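PDB 6ECI: pyridoxamine 5'-phosphate oxidase-related, FMN-binding protein from Mycobacterium smegmatis, which binds flavin-adenine dinucleotide and probably sequesters it, helping mycobacteria withstand hypoxic and oxidative stress. Local coordinates for residues Ile37-Gln42 against Phe67-His72. Sequence-based numbering, arbitrary orientation.
With FAD (flavin-adenine dinucleotide), chain U.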
loop_
_atom_site.group_PDB
_atom_site.type_symbol
_atom_site.label_atom_id
_atom_site.label_comp_id
_atom_site.label_asym_id
_atom_site.label_seq_id
_atom_site.Cartn_x
_atom_site.Cartn_y
_atom_site.Cartn_z
ATOM N N ILE B 37 -5.409 5.633 1.645
ATOM C CA ILE B 37 -6.753 6.159 1.848
ATOM C C ILE B 37 -7.373 5.509 3.074
ATOM O O ILE B 37 -7.157 4.323 3.346
ATOM C CB ILE B 37 -7.660 5.937 0.619
ATOM C CG1 ILE B 37 -7.690 4.458 0.227
ATOM C CG2 ILE B 37 -7.222 6.810 -0.546
ATOM C CD1 ILE B 37 -8.945 4.054 -0.521
ATOM N N ASN B 38 -8.139 6.301 3.817
ATOM C CA ASN B 38 -9.049 5.774 4.820
ATOM C C ASN B 38 -10.288 5.241 4.109
ATOM O O ASN B 38 -10.823 5.898 3.211
ATOM C CB ASN B 38 -9.406 6.872 5.824
ATOM C CG ASN B 38 -10.452 6.440 6.829
ATOM O OD1 ASN B 38 -11.296 7.237 7.236
ATOM N ND2 ASN B 38 -10.404 5.178 7.236
ATOM N N PHE B 39 -10.725 4.041 4.485
ATOM C CA PHE B 39 -11.766 3.349 3.737
ATOM C C PHE B 39 -12.649 2.546 4.680
ATOM O O PHE B 39 -12.254 2.211 5.800
ATOM C CB PHE B 39 -11.166 2.409 2.688
ATOM C CG PHE B 39 -10.689 1.098 3.256
ATOM C CD1 PHE B 39 -9.446 1.005 3.870
ATOM C CD2 PHE B 39 -11.482 -0.036 3.185
ATOM C CE1 PHE B 39 -9.001 -0.199 4.401
ATOM C CE2 PHE B 39 -11.047 -1.240 3.714
ATOM C CZ PHE B 39 -9.802 -1.321 4.323
ATOM N N VAL B 40 -13.858 2.238 4.204
ATOM C CA VAL B 40 -14.695 1.190 4.777
ATOM C C VAL B 40 -15.266 0.358 3.640
ATOM O O VAL B 40 -15.337 0.793 2.488
ATOM C CB VAL B 40 -15.846 1.719 5.666
ATOM C CG1 VAL B 40 -15.347 2.755 6.642
ATOM C CG2 VAL B 40 -16.968 2.280 4.812
ATOM N N VAL B 41 -15.678 -0.858 3.986
ATOM C CA VAL B 41 -16.270 -1.796 3.043
ATOM C C VAL B 41 -17.783 -1.715 3.171
ATOM O O VAL B 41 -18.321 -1.769 4.284
ATOM C CB VAL B 41 -15.771 -3.226 3.300
ATOM C CG1 VAL B 41 -16.451 -4.200 2.361
ATOM C CG2 VAL B 41 -14.264 -3.292 3.147
ATOM N N GLN B 42 -18.468 -1.578 2.037
ATOM C CA GLN B 42 -19.929 -1.516 1.995
ATOM C C GLN B 42 -20.411 -2.362 0.827
ATOM O O GLN B 42 -20.235 -1.970 -0.332
ATOM C CB GLN B 42 -20.424 -0.078 1.850
ATOM C CG GLN B 42 -20.412 0.744 3.117
ATOM C CD GLN B 42 -21.168 2.044 2.949
ATOM O OE1 GLN B 42 -21.345 2.529 1.831
ATOM N NE2 GLN B 42 -21.625 2.615 4.059
ATOM N N PHE B 67 -6.679 -1.657 -5.265
ATOM C CA PHE B 67 -6.843 -1.364 -3.849
ATOM C C PHE B 67 -6.237 -2.497 -3.038
ATOM O O PHE B 67 -6.499 -3.672 -3.313
ATOM C CB PHE B 67 -8.305 -1.184 -3.456
ATOM C CG PHE B 67 -8.503 -0.999 -1.980
ATOM C CD1 PHE B 67 -8.296 0.238 -1.394
ATOM C CD2 PHE B 67 -8.875 -2.062 -1.175
ATOM C CE1 PHE B 67 -8.469 0.415 -0.038
ATOM C CE2 PHE B 67 -9.048 -1.892 0.182
ATOM C CZ PHE B 67 -8.845 -0.650 0.754
ATOM N N GLU B 68 -5.445 -2.143 -2.035
ATOM C CA GLU B 68 -4.811 -3.141 -1.194
ATOM C C GLU B 68 -4.882 -2.702 0.260
ATOM O O GLU B 68 -4.857 -1.510 0.573
ATOM C CB GLU B 68 -3.353 -3.381 -1.608
ATOM C CG GLU B 68 -2.724 -4.602 -0.974
ATOM C CD GLU B 68 -1.983 -4.278 0.306
ATOM O OE1 GLU B 68 -1.820 -3.078 0.610
ATOM O OE2 GLU B 68 -1.562 -5.226 1.003
ATOM N N ALA B 69 -4.993 -3.693 1.140
ATOM C CA ALA B 69 -4.919 -3.501 2.577
ATOM C C ALA B 69 -4.419 -4.804 3.186
ATOM O O ALA B 69 -4.646 -5.885 2.636
ATOM C CB ALA B 69 -6.272 -3.097 3.168
ATOM N N ASP B 70 -3.717 -4.697 4.312
ATOM C CA ASP B 70 -3.105 -5.870 4.919
ATOM C C ASP B 70 -3.015 -5.670 6.425
ATOM O O ASP B 70 -3.359 -4.611 6.956
ATOM C CB ASP B 70 -1.728 -6.151 4.306
ATOM C CG ASP B 70 -0.823 -4.934 4.305
ATOM O OD1 ASP B 70 -0.726 -4.257 5.348
ATOM O OD2 ASP B 70 -0.188 -4.665 3.264
ATOM N N ASP B 71 -2.546 -6.710 7.110
ATOM C CA ASP B 71 -2.302 -6.687 8.548
ATOM C C ASP B 71 -1.487 -7.924 8.897
ATOM O O ASP B 71 -1.386 -8.866 8.105
ATOM C CB ASP B 71 -3.605 -6.641 9.349
ATOM C CG ASP B 71 -3.401 -6.116 10.755
ATOM O OD1 ASP B 71 -2.679 -5.111 10.920
ATOM O OD2 ASP B 71 -3.955 -6.717 11.698
ATOM N N HIS B 72 -0.916 -7.918 10.102
ATOM C CA HIS B 72 -0.008 -8.981 10.508
ATOM C C HIS B 72 0.166 -8.958 12.020
ATOM O O HIS B 72 -0.032 -7.930 12.674
ATOM C CB HIS B 72 1.357 -8.828 9.835
ATOM C CG HIS B 72 2.179 -7.720 10.415
ATOM N ND1 HIS B 72 3.097 -7.925 11.423
ATOM C CD2 HIS B 72 2.198 -6.393 10.152
ATOM C CE1 HIS B 72 3.659 -6.772 11.742
ATOM N NE2 HIS B 72 3.130 -5.827 10.986
HETATM P PA FAD U . 0.877 15.610 -5.325
HETATM O O1A FAD U . 1.253 17.000 -4.966
HETATM O O2A FAD U . 0.251 15.427 -6.712
HETATM O O5B FAD U . 2.093 14.615 -5.173
HETATM C C5B FAD U . 3.399 14.933 -5.695
HETATM C C4B FAD U . 4.358 13.870 -5.223
HETATM O O4B FAD U . 4.300 13.782 -3.785
HETATM C C3B FAD U . 4.050 12.459 -5.709
HETATM O O3B FAD U . 4.609 12.223 -6.996
HETATM C C2B FAD U . 4.704 11.588 -4.630
HETATM O O2B FAD U . 6.074 11.304 -4.888
HETATM C C1B FAD U . 4.543 12.448 -3.370
HETATM N N9A FAD U . 3.439 12.019 -2.523
HETATM C C8A FAD U . 2.108 12.295 -2.692
HETATM N N7A FAD U . 1.329 11.761 -1.784
HETATM C C5A FAD U . 2.215 11.074 -0.959
HETATM C C6A FAD U . 2.017 10.295 0.195
HETATM N N6A FAD U . 0.825 10.065 0.747
HETATM N N1A FAD U . 3.114 9.757 0.776
HETATM C C2A FAD U . 4.310 9.988 0.233
HETATM N N3A FAD U . 4.614 10.701 -0.853
HETATM C C4A FAD U . 3.509 11.225 -1.407
HETATM N N1 FAD U . -6.475 11.487 0.562
HETATM C C2 FAD U . -7.807 11.364 0.296
HETATM O O2 FAD U . -8.335 11.965 -0.646
HETATM N N3 FAD U . -8.593 10.552 1.095
HETATM C C4 FAD U . -8.161 9.816 2.180
HETATM O O4 FAD U . -8.958 9.128 2.816
HETATM C C4X FAD U . -6.742 9.953 2.454
HETATM N N5 FAD U . -6.243 9.293 3.464
HETATM C C5X FAD U . -4.886 9.424 3.722
HETATM C C6 FAD U . -4.336 8.726 4.795
HETATM C C7 FAD U . -2.981 8.824 5.095
HETATM C C7M FAD U . -2.423 8.056 6.263
HETATM C C8 FAD U . -2.153 9.636 4.302
HETATM C C8M FAD U . -0.684 9.767 4.604
HETATM C C9 FAD U . -2.699 10.336 3.230
HETATM C C9A FAD U . -4.054 10.234 2.936
HETATM N N10 FAD U . -4.636 10.927 1.856
HETATM C C10 FAD U . -5.979 10.810 1.586
HETATM C "C1'" FAD U . -3.820 11.789 0.993
HETATM C "C2'" FAD U . -3.553 11.177 -0.376
HETATM O "O2'" FAD U . -2.411 10.321 -0.320
HETATM C "C3'" FAD U . -3.315 12.297 -1.390
HETATM O "O3'" FAD U . -4.266 12.217 -2.445
HETATM C "C4'" FAD U . -1.908 12.272 -1.977
HETATM O "O4'" FAD U . -1.026 12.779 -0.977
HETATM C "C5'" FAD U . -1.792 13.037 -3.280
HETATM O "O5'" FAD U . -2.203 14.403 -3.064
HETATM P P FAD U . -1.570 15.592 -3.884
HETATM O O1P FAD U . -1.377 16.799 -2.962
HETATM O O2P FAD U . -2.338 15.871 -5.118
HETATM O O3P FAD U . -0.134 15.027 -4.253
#
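Phe39 and Phe67 meet in a T-shaped aromatic pair within the buried interior of the curled antiparallel sheet, where strands 37-41 and 67-72 face each other nearly at right angles (85°). Contact is made through side chains alone. The edge of Phe67 is directed at one face of Phe39, the planes inclined at 71° and the centroids 4.7 Å apart; Phe67 CZ sits over the middle of the ring, 3.6 Å from Phe39 CG. The extended first torsion of Phe67 (chi1 175°), which sets CG opposite the backbone N, carries its ring to this face. Ile37 CD1 lies near the plane of the Phe67 ring, at its edge, 3.7 Å from Phe67 CE1, and Ala69 CB adds a lighter touch at 4.1 Å from Phe39 CZ. Leu16 of helix 9-16 and Val46 of strand 46-49 extend this apolar cluster. The Asn38 side chain points away, held by Ala20 O and Leu104 N. Independently, Asn38 N donates a hydrogen bond to FAD O4 (3.1 Å). The strand thus carries core side chains while its backbone at Ile37-Asn38 borders the isoalloxazine, consistent with the split β-barrel fold of flavin/deazaflavin-dependent oxidoreductases, here with FAD bound between subunits, Ser79 and Thr123 of the second subunit also bonding it.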